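Local structure of Alr3699 protein (Nostoc sp., 4XSO) at residues L99-T104 with P121-L126; A107-A112 with V144-R149; I9-Q14 with A36-F41. The protein is of unknown specific function but has the two-domain GT-B fold of glycosyltransferases, each domain built round a parallel beta sheet. All coordinates share one frame; numbering follows the deposited sequence.

Contact 1 of 3, residues L99-T104 with P121-L126; sequences LIYANT and PLVYHL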
loop_
_atom_site.group_PDB
_atom_site.type_symbol
_atom_site.label_atom_id
_atom_site.label_comp_id
_atom_site.label_asym_id
_atom_site.label_seq_id
_atom_site.Cartn_x
_atom_site.Cartn_y
_atom_site.Cartn_z
ATOM N N LEU A 99 -8.939 -16.060 0.513
ATOM C CA LEU A 99 -9.677 -15.013 1.111
ATOM C C LEU A 99 -8.827 -14.362 2.227
ATOM O O LEU A 99 -8.091 -15.045 2.950
ATOM C CB LEU A 99 -10.949 -15.629 1.723
ATOM C CG LEU A 99 -11.888 -14.543 2.338
ATOM C CD1 LEU A 99 -13.322 -14.763 1.954
ATOM C CD2 LEU A 99 -11.800 -14.445 3.850
ATOM N N ILE A 100 -8.965 -13.051 2.373
ATOM C CA ILE A 100 -8.258 -12.297 3.369
ATOM C C ILE A 100 -9.304 -11.795 4.340
ATOM O O ILE A 100 -10.309 -11.176 3.913
ATOM C CB ILE A 100 -7.517 -11.072 2.762
ATOM C CG1 ILE A 100 -6.487 -11.502 1.728
ATOM C CG2 ILE A 100 -6.819 -10.267 3.803
ATOM C CD1 ILE A 100 -6.043 -10.264 0.926
ATOM N N TYR A 101 -9.072 -12.064 5.647
ATOM C CA TYR A 101 -10.070 -11.741 6.677
ATOM C C TYR A 101 -9.383 -10.846 7.696
ATOM O O TYR A 101 -8.579 -11.304 8.516
ATOM C CB TYR A 101 -10.602 -13.057 7.264
ATOM C CG TYR A 101 -11.779 -13.024 8.162
ATOM C CD1 TYR A 101 -11.725 -12.449 9.411
ATOM C CD2 TYR A 101 -12.924 -13.750 7.824
ATOM C CE1 TYR A 101 -12.795 -12.539 10.297
ATOM C CE2 TYR A 101 -14.018 -13.838 8.690
ATOM C CZ TYR A 101 -13.957 -13.236 9.915
ATOM O OH TYR A 101 -15.034 -13.332 10.769
ATOM N N ALA A 102 -9.626 -9.554 7.539
ATOM C CA ALA A 102 -9.008 -8.501 8.384
ATOM C C ALA A 102 -9.854 -8.259 9.615
ATOM O O ALA A 102 -11.058 -7.956 9.519
ATOM C CB ALA A 102 -8.859 -7.224 7.588
ATOM N N ASN A 103 -9.185 -8.354 10.767
ATOM C CA ASN A 103 -9.819 -8.358 12.057
ATOM C C ASN A 103 -9.619 -7.073 12.898
ATOM O O ASN A 103 -10.147 -6.961 13.989
ATOM C CB ASN A 103 -9.377 -9.606 12.813
ATOM C CG ASN A 103 -10.388 -10.022 13.883
ATOM O OD1 ASN A 103 -11.517 -10.274 13.576
ATOM N ND2 ASN A 103 -9.947 -10.130 15.139
ATOM N N THR A 104 -8.870 -6.117 12.367
ATOM C CA THR A 104 -8.567 -4.875 13.064
ATOM C C THR A 104 -8.320 -3.845 12.002
ATOM O O THR A 104 -8.270 -4.164 10.789
ATOM C CB THR A 104 -7.302 -4.945 13.978
ATOM O OG1 THR A 104 -6.114 -5.008 13.166
ATOM C CG2 THR A 104 -7.371 -6.099 14.938
ATOM N N PRO A 121 -10.640 -11.939 -2.535
ATOM C CA PRO A 121 -11.644 -11.140 -1.806
ATOM C C PRO A 121 -11.224 -10.831 -0.335
ATOM O O PRO A 121 -10.374 -11.488 0.237
ATOM C CB PRO A 121 -12.883 -12.005 -1.834
ATOM C CG PRO A 121 -12.375 -13.418 -2.144
ATOM C CD PRO A 121 -11.117 -13.271 -2.931
ATOM N N LEU A 122 -11.855 -9.826 0.226
ATOM C CA LEU A 122 -11.546 -9.322 1.528
ATOM C C LEU A 122 -12.851 -9.226 2.327
ATOM O O LEU A 122 -13.890 -8.728 1.847
ATOM C CB LEU A 122 -10.947 -7.952 1.375
ATOM C CG LEU A 122 -10.777 -7.083 2.614
ATOM C CD1 LEU A 122 -9.654 -7.650 3.444
ATOM C CD2 LEU A 122 -10.530 -5.583 2.258
ATOM N N VAL A 123 -12.731 -9.670 3.562
ATOM C CA VAL A 123 -13.723 -9.526 4.604
ATOM C C VAL A 123 -13.072 -8.731 5.696
ATOM O O VAL A 123 -11.933 -8.973 6.059
ATOM C CB VAL A 123 -14.138 -10.885 5.217
ATOM C CG1 VAL A 123 -15.092 -10.606 6.356
ATOM C CG2 VAL A 123 -14.800 -11.804 4.164
ATOM N N TYR A 124 -13.780 -7.744 6.181
ATOM C CA TYR A 124 -13.415 -6.982 7.314
ATOM C C TYR A 124 -14.392 -7.333 8.469
ATOM O O TYR A 124 -15.577 -7.173 8.325
ATOM C CB TYR A 124 -13.589 -5.502 6.974
ATOM C CG TYR A 124 -13.299 -4.474 8.062
ATOM C CD1 TYR A 124 -12.412 -4.711 9.055
ATOM C CD2 TYR A 124 -13.907 -3.199 8.009
ATOM C CE1 TYR A 124 -12.127 -3.749 10.007
ATOM C CE2 TYR A 124 -13.642 -2.224 8.950
ATOM C CZ TYR A 124 -12.737 -2.514 9.940
ATOM O OH TYR A 124 -12.394 -1.565 10.874
ATOM N N HIS A 125 -13.863 -7.809 9.578
ATOM C CA HIS A 125 -14.640 -8.011 10.805
ATOM C C HIS A 125 -14.374 -6.908 11.739
ATOM O O HIS A 125 -13.243 -6.749 12.179
ATOM C CB HIS A 125 -14.213 -9.302 11.452
ATOM C CG HIS A 125 -15.172 -9.779 12.465
ATOM N ND1 HIS A 125 -15.442 -11.107 12.629
ATOM C CD2 HIS A 125 -15.946 -9.112 13.359
ATOM C CE1 HIS A 125 -16.321 -11.254 13.602
ATOM N NE2 HIS A 125 -16.637 -10.063 14.068
ATOM N N LEU A 126 -15.404 -6.091 11.931
ATOM C CA LEU A 126 -15.332 -4.840 12.615
ATOM C C LEU A 126 -15.679 -5.145 14.068
ATOM O O LEU A 126 -16.833 -5.528 14.397
ATOM C CB LEU A 126 -16.379 -3.926 11.989
ATOM C CG LEU A 126 -16.579 -2.521 12.590
ATOM C CD1 LEU A 126 -15.328 -1.658 12.504
ATOM C CD2 LEU A 126 -17.719 -1.803 11.902
HETATM O O HOH W 1 -12.039 -4.889 13.927
#

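Contact 2 of 3, residues A107-A112 with V144-R149; sequences ALVVGA and VNLANR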
loop_
_atom_site.group_PDB
_atom_site.type_symbol
_atom_site.label_atom_id
_atom_site.label_comp_id
_atom_site.label_asym_id
_atom_site.label_seq_id
_atom_site.Cartn_x
_atom_site.Cartn_y
_atom_site.Cartn_z
ATOM N N ALA A 107 -5.153 -3.914 9.932
ATOM C CA ALA A 107 -5.131 -5.153 9.098
ATOM C C ALA A 107 -6.001 -4.886 7.897
ATOM O O ALA A 107 -5.747 -5.386 6.776
ATOM C CB ALA A 107 -5.615 -6.375 9.868
ATOM N N LEU A 108 -7.022 -4.046 8.090
ATOM C CA LEU A 108 -7.946 -3.684 7.002
ATOM C C LEU A 108 -7.209 -2.799 5.939
ATOM O O LEU A 108 -7.307 -2.995 4.729
ATOM C CB LEU A 108 -9.256 -3.005 7.534
ATOM C CG LEU A 108 -9.909 -2.390 6.293
ATOM C CD1 LEU A 108 -10.714 -3.456 5.566
ATOM C CD2 LEU A 108 -10.645 -1.144 6.635
ATOM N N VAL A 109 -6.362 -1.915 6.397
ATOM C CA VAL A 109 -5.581 -1.105 5.457
ATOM C C VAL A 109 -4.642 -1.947 4.605
ATOM O O VAL A 109 -4.687 -1.967 3.364
ATOM C CB VAL A 109 -4.873 0.016 6.247
ATOM C CG1 VAL A 109 -3.951 0.784 5.350
ATOM C CG2 VAL A 109 -5.942 0.929 6.848
ATOM N N VAL A 110 -3.821 -2.724 5.283
ATOM C CA VAL A 110 -2.911 -3.603 4.599
ATOM C C VAL A 110 -3.661 -4.672 3.837
ATOM O O VAL A 110 -3.309 -5.025 2.721
ATOM C CB VAL A 110 -1.928 -4.254 5.621
ATOM C CG1 VAL A 110 -1.110 -5.366 4.979
ATOM C CG2 VAL A 110 -1.056 -3.208 6.281
ATOM N N GLY A 111 -4.691 -5.233 4.440
ATOM C CA GLY A 111 -5.436 -6.293 3.756
ATOM C C GLY A 111 -6.127 -5.799 2.488
ATOM O O GLY A 111 -6.280 -6.533 1.526
ATOM N N ALA A 112 -6.571 -4.543 2.495
ATOM C CA ALA A 112 -7.203 -3.916 1.299
ATOM C C ALA A 112 -6.241 -3.796 0.123
ATOM O O ALA A 112 -6.537 -4.150 -1.036
ATOM C CB ALA A 112 -7.787 -2.524 1.657
ATOM N N VAL A 144 -12.934 3.522 6.525
ATOM C CA VAL A 144 -14.213 3.505 5.866
ATOM C C VAL A 144 -14.065 3.396 4.332
ATOM O O VAL A 144 -14.737 2.597 3.625
ATOM C CB VAL A 144 -14.984 4.784 6.266
ATOM C CG1 VAL A 144 -16.083 5.109 5.297
ATOM C CG2 VAL A 144 -15.511 4.692 7.699
ATOM N N ASN A 145 -13.208 4.239 3.799
ATOM C CA ASN A 145 -13.054 4.289 2.356
ATOM C C ASN A 145 -12.525 2.947 1.790
ATOM O O ASN A 145 -12.998 2.450 0.786
ATOM C CB ASN A 145 -12.112 5.376 2.012
ATOM C CG ASN A 145 -11.751 5.374 0.531
ATOM O OD1 ASN A 145 -10.570 5.510 0.162
ATOM N ND2 ASN A 145 -12.770 5.231 -0.328
ATOM N N LEU A 146 -11.520 2.393 2.425
ATOM C CA LEU A 146 -10.962 1.153 1.947
ATOM C C LEU A 146 -12.016 0.032 2.067
ATOM O O LEU A 146 -12.186 -0.798 1.184
ATOM C CB LEU A 146 -9.702 0.803 2.728
ATOM C CG LEU A 146 -8.533 1.785 2.368
ATOM C CD1 LEU A 146 -7.253 1.426 3.086
ATOM C CD2 LEU A 146 -8.252 1.683 0.891
ATOM N N ALA A 147 -12.716 0.019 3.171
ATOM C CA ALA A 147 -13.755 -1.025 3.361
ATOM C C ALA A 147 -14.789 -0.920 2.260
ATOM O O ALA A 147 -15.119 -1.921 1.556
ATOM C CB ALA A 147 -14.333 -0.876 4.790
ATOM N N ASN A 148 -15.264 0.312 2.020
ATOM C CA ASN A 148 -16.298 0.542 1.056
ATOM C C ASN A 148 -15.859 0.137 -0.322
ATOM O O ASN A 148 -16.635 -0.394 -1.117
ATOM C CB ASN A 148 -16.728 2.046 1.001
ATOM C CG ASN A 148 -17.486 2.460 2.224
ATOM O OD1 ASN A 148 -17.882 1.606 3.009
ATOM N ND2 ASN A 148 -17.725 3.762 2.388
ATOM N N ARG A 149 -14.614 0.370 -0.629
ATOM C CA ARG A 149 -14.179 0.063 -1.993
ATOM C C ARG A 149 -13.707 -1.401 -2.189
ATOM O O ARG A 149 -13.824 -1.954 -3.308
ATOM C CB ARG A 149 -13.066 0.997 -2.441
ATOM C CG ARG A 149 -12.637 0.754 -3.899
ATOM C CD ARG A 149 -11.821 1.897 -4.546
ATOM N NE ARG A 149 -11.796 1.771 -6.028
ATOM C CZ ARG A 149 -11.064 2.527 -6.860
ATOM N NH1 ARG A 149 -10.284 3.513 -6.399
ATOM N NH2 ARG A 149 -11.133 2.309 -8.178
#

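Contact 3 of 3, residues I9-Q14 with A36-F41; sequences ILFLDQ and ALVGLF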
loop_
_atom_site.group_PDB
_atom_site.type_symbol
_atom_site.label_atom_id
_atom_site.label_comp_id
_atom_site.label_asym_id
_atom_site.label_seq_id
_atom_site.Cartn_x
_atom_site.Cartn_y
_atom_site.Cartn_z
ATOM N N ILE A 9 -8.033 -19.437 4.362
ATOM C CA ILE A 9 -8.173 -18.077 4.857
ATOM C C ILE A 9 -6.900 -17.526 5.406
ATOM O O ILE A 9 -6.248 -18.205 6.224
ATOM C CB ILE A 9 -9.259 -17.967 5.947
ATOM C CG1 ILE A 9 -10.567 -18.550 5.467
ATOM C CG2 ILE A 9 -9.395 -16.504 6.445
ATOM C CD1 ILE A 9 -11.735 -18.330 6.455
ATOM N N LEU A 10 -6.565 -16.294 4.985
ATOM C CA LEU A 10 -5.553 -15.572 5.590
ATOM C C LEU A 10 -6.213 -14.500 6.498
ATOM O O LEU A 10 -6.790 -13.522 6.014
ATOM C CB LEU A 10 -4.540 -14.990 4.517
ATOM C CG LEU A 10 -3.574 -13.950 5.146
ATOM C CD1 LEU A 10 -2.603 -14.610 6.090
ATOM C CD2 LEU A 10 -2.775 -13.130 4.131
ATOM N N PHE A 11 -6.105 -14.706 7.791
ATOM C CA PHE A 11 -6.645 -13.824 8.826
ATOM C C PHE A 11 -5.518 -12.890 9.099
ATOM O O PHE A 11 -4.352 -13.335 9.131
ATOM C CB PHE A 11 -7.014 -14.556 10.130
ATOM C CG PHE A 11 -8.179 -15.511 10.022
ATOM C CD1 PHE A 11 -9.497 -15.052 10.124
ATOM C CD2 PHE A 11 -7.963 -16.880 9.841
ATOM C CE1 PHE A 11 -10.561 -15.912 10.032
ATOM C CE2 PHE A 11 -9.048 -17.754 9.887
ATOM C CZ PHE A 11 -10.335 -17.286 9.920
ATOM N N LEU A 12 -5.860 -11.620 9.292
ATOM C CA LEU A 12 -4.902 -10.611 9.630
ATOM C C LEU A 12 -5.315 -9.819 10.835
ATOM O O LEU A 12 -6.479 -9.414 11.006
ATOM C CB LEU A 12 -4.742 -9.616 8.451
ATOM C CG LEU A 12 -4.117 -10.101 7.179
ATOM C CD1 LEU A 12 -4.171 -8.968 6.124
ATOM C CD2 LEU A 12 -2.675 -10.509 7.480
ATOM N N ASP A 13 -4.357 -9.546 11.705
ATOM C CA ASP A 13 -4.696 -8.847 12.929
ATOM C C ASP A 13 -3.487 -8.035 13.420
ATOM O O ASP A 13 -2.388 -8.542 13.504
ATOM C CB ASP A 13 -5.218 -9.834 13.971
ATOM C CG ASP A 13 -5.788 -9.149 15.220
ATOM O OD1 ASP A 13 -5.045 -8.372 15.889
ATOM O OD2 ASP A 13 -6.961 -9.443 15.603
ATOM N N GLN A 14 -3.695 -6.758 13.752
ATOM C CA GLN A 14 -2.539 -5.872 13.945
ATOM C C GLN A 14 -1.814 -6.128 15.265
ATOM O O GLN A 14 -0.642 -5.789 15.403
ATOM C CB GLN A 14 -2.941 -4.386 13.891
ATOM C CG GLN A 14 -3.601 -3.909 15.174
ATOM C CD GLN A 14 -4.468 -2.646 14.930
ATOM O OE1 GLN A 14 -5.174 -2.527 13.942
ATOM N NE2 GLN A 14 -4.397 -1.712 15.845
ATOM N N ALA A 36 -5.883 -22.297 7.331
ATOM C CA ALA A 36 -5.757 -20.880 7.615
ATOM C C ALA A 36 -4.421 -20.524 8.174
ATOM O O ALA A 36 -3.690 -21.409 8.557
ATOM C CB ALA A 36 -6.873 -20.450 8.538
ATOM N N LEU A 37 -4.100 -19.219 8.146
ATOM C CA LEU A 37 -2.933 -18.609 8.704
ATOM C C LEU A 37 -3.390 -17.310 9.354
ATOM O O LEU A 37 -4.115 -16.543 8.728
ATOM C CB LEU A 37 -1.911 -18.307 7.604
ATOM C CG LEU A 37 -0.580 -17.690 8.058
ATOM C CD1 LEU A 37 0.094 -18.494 9.145
ATOM C CD2 LEU A 37 0.369 -17.563 6.842
ATOM N N VAL A 38 -3.005 -17.058 10.597
ATOM C CA VAL A 38 -3.150 -15.724 11.184
ATOM C C VAL A 38 -1.827 -14.908 11.079
ATOM O O VAL A 38 -0.794 -15.253 11.638
ATOM C CB VAL A 38 -3.602 -15.757 12.662
ATOM C CG1 VAL A 38 -3.784 -14.315 13.168
ATOM C CG2 VAL A 38 -4.900 -16.495 12.822
ATOM N N GLY A 39 -1.874 -13.853 10.306
ATOM C CA GLY A 39 -0.769 -12.927 10.157
ATOM C C GLY A 39 -0.953 -11.816 11.198
ATOM O O GLY A 39 -1.996 -11.116 11.247
ATOM N N LEU A 40 0.014 -11.704 12.085
ATOM C CA LEU A 40 0.046 -10.610 13.018
ATOM C C LEU A 40 1.059 -9.524 12.591
ATOM O O LEU A 40 2.059 -9.813 11.974
ATOM C CB LEU A 40 0.448 -11.123 14.398
ATOM C CG LEU A 40 -0.433 -12.184 15.057
ATOM C CD1 LEU A 40 0.170 -12.568 16.414
ATOM C CD2 LEU A 40 -1.853 -11.677 15.203
ATOM N N PHE A 41 0.801 -8.295 12.978
ATOM C CA PHE A 41 1.769 -7.231 12.713
ATOM C C PHE A 41 2.736 -6.975 13.883
ATOM O O PHE A 41 3.656 -6.212 13.746
ATOM C CB PHE A 41 1.041 -5.936 12.319
ATOM C CG PHE A 41 0.230 -6.030 11.041
ATOM C CD1 PHE A 41 0.332 -7.112 10.172
ATOM C CD2 PHE A 41 -0.608 -4.975 10.683
ATOM C CE1 PHE A 41 -0.415 -7.154 9.001
ATOM C CE2 PHE A 41 -1.349 -5.020 9.530
ATOM C CZ PHE A 41 -1.261 -6.104 8.690
#

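Contact 1 of 3, residues L99-T104 with P121-L126
Tyr101 and His125 meet near the C-terminal end of two neighbouring parallel strands: Tyr101 OH lies 2.9 Å from His125 ND1 in a hydrogen bond that either side could donate. The two side chains run side by side in the same direction, their rings meeting rim to rim with planes 53° apart, and the phenol oxygen comes in at the edge of the imidazole. Both have CG anti to the backbone N (chi1 -170° for Tyr101), which lays the phenol along the strand pair far enough to span two residues. The tight part is the backbone ladder from Pro121 to His125. Ile100 N to Pro121 O, Val123 N to Ile100 O, Ala102 N to Val123 O and His125 N to Ala102 O, the last 2.8 Å, zip strand 99-102 to strand 122-126 within the Rossmann-like N-terminal domain. Val123 CG1 sits over one face of the Tyr101 ring, toward its rim, while Val123 CG2 packs 4.0 Å from Leu99 CD1. On the other face of the sheet Leu122 CD1 reaches Ile100 CG2 at 3.9 Å. Beyond Ala102 the pairing gives way to water: one molecule donates to both Asn103 O and His125 O, 2.8 Å from each. Pro121, at the far end, is partly exposed and touches Leu99 more loosely. Asn103 OD1 lies 3.6 Å from His125 CB but is bonded to His127, whose ring stacks on that of His125. A bound glycerol lies about 5 Å from the His125 side chain. The hydrogen bond at ND1 and the stack on His127 probably fix the imidazole's rotation.

Contact 2 of 3, residues A107-A112 with V144-R149
Leu146 meets Val109 and Ala112, and Ala147 meets Leu108, where helix 137-150 leans on helix 105-118, an alpha-alpha packing on one side of the parallel sheet in this Rossmann-like domain. The short axes pass 9.6 Å apart and cross at 44°, and everything that meets between them is apolar. Along the second helix, Val144 and Asn145 turn elsewhere: Val144 packs on Ala168, and Asn145 on Arg119 of the second subunit. Leu146 follows, its CB directed toward the other helix and 4.0 Å from Ala112 CB, a close meeting that the small alanine permits. With CG beside its own backbone N (chi1 -70°) and the chain extended beyond it, the leucine carries CD1 back along helix 105-118 to the Val109 backbone, where it rests 3.9 Å from Val109 CA and also touches both valine methyls. Phe116 of the second subunit packs on Leu146 too, so this leucine belongs both to the helix pair and to the dimer interface. Ala147 comes next, set beside the sheet, where its methyl touches Tyr124 as well as Leu108. Asn148 and Arg149 then turn from the pair; Asn148 bonds through ND2 to Gly169 O, and Arg149 packs on Phe150 of the second subunit. Leu108 has CG anti to its backbone N (chi1 166°), which carries its branch across to the second helix and leaves Leu108 CD2 4.1 Å from Ala147 CB.

Contact 3 of 3, residues I9-Q14 with A36-F41
The axes of strands 9-13 and 36-40 run parallel within 22° and approach to 4.6 Å, the strands being held by five backbone hydrogen bonds that alternate in direction from Leu37 N to Ile9 O at one end to Phe41 N to Asp13 O at the other. That last bond is the longest of the five at 3.2 Å and the least straight, 144° at the hydrogen. Side chains fall on both faces. On one, the Phe11 ring turns its edge to Ala36, with CE2 3.7 Å from Ala36 CB, while Ile9 CG2 sits over the centre of one ring face. CG of Phe11 lies beside its backbone N (chi1 -67°), swinging the ring back toward the start of the strands. Farther along this face, Leu40 CD2 meets Asp13 CB at 4.0 Å. On the other face Leu10 and Leu37 lie side by side, Leu10 CD1 4.1 Å from Leu37 CB, and Leu12 CD2 rests 4.1 Å from Gly39 CA, over a backbone that carries no side chain. At the end, Phe41 folds against Gln14, its CB 3.5 Å from Gln14 O. This is a right-handed beta-alpha-beta crossover through helix 20-29, which packs on Phe11 and Asp13; helix 85-95 packs on the face of Leu10, Leu12 and Leu37, helix 45-52 touches Val38 and Leu40, and strand 99-102 bonds along the other edge of strand 9-13.

How the contacts relate
Contacts 1 and 3 are two strand pairings of one sheet, their centres 9 Å apart, joined where strand 9-13 lies beside strand 99-102: Tyr101 N probably bonds to Leu10 O at 2.7 Å, and Thr104 OG1 to Gln14 OE1 at 2.8 Å. Contact 2 rests on one side of that sheet, its centre 9 Å from contact 1 and 15 Å from contact 3. Helix 105-118 is the crossover of contact 1, and its Leu108 CA lies 3.7 Å from Ala102 CB; Val110 CB reaches Phe41 CZ of contact 3 at 3.6 Å. The bound glycerol lies beside contact 1; contact 2, and Phe41 of contact 3, meet the second subunit.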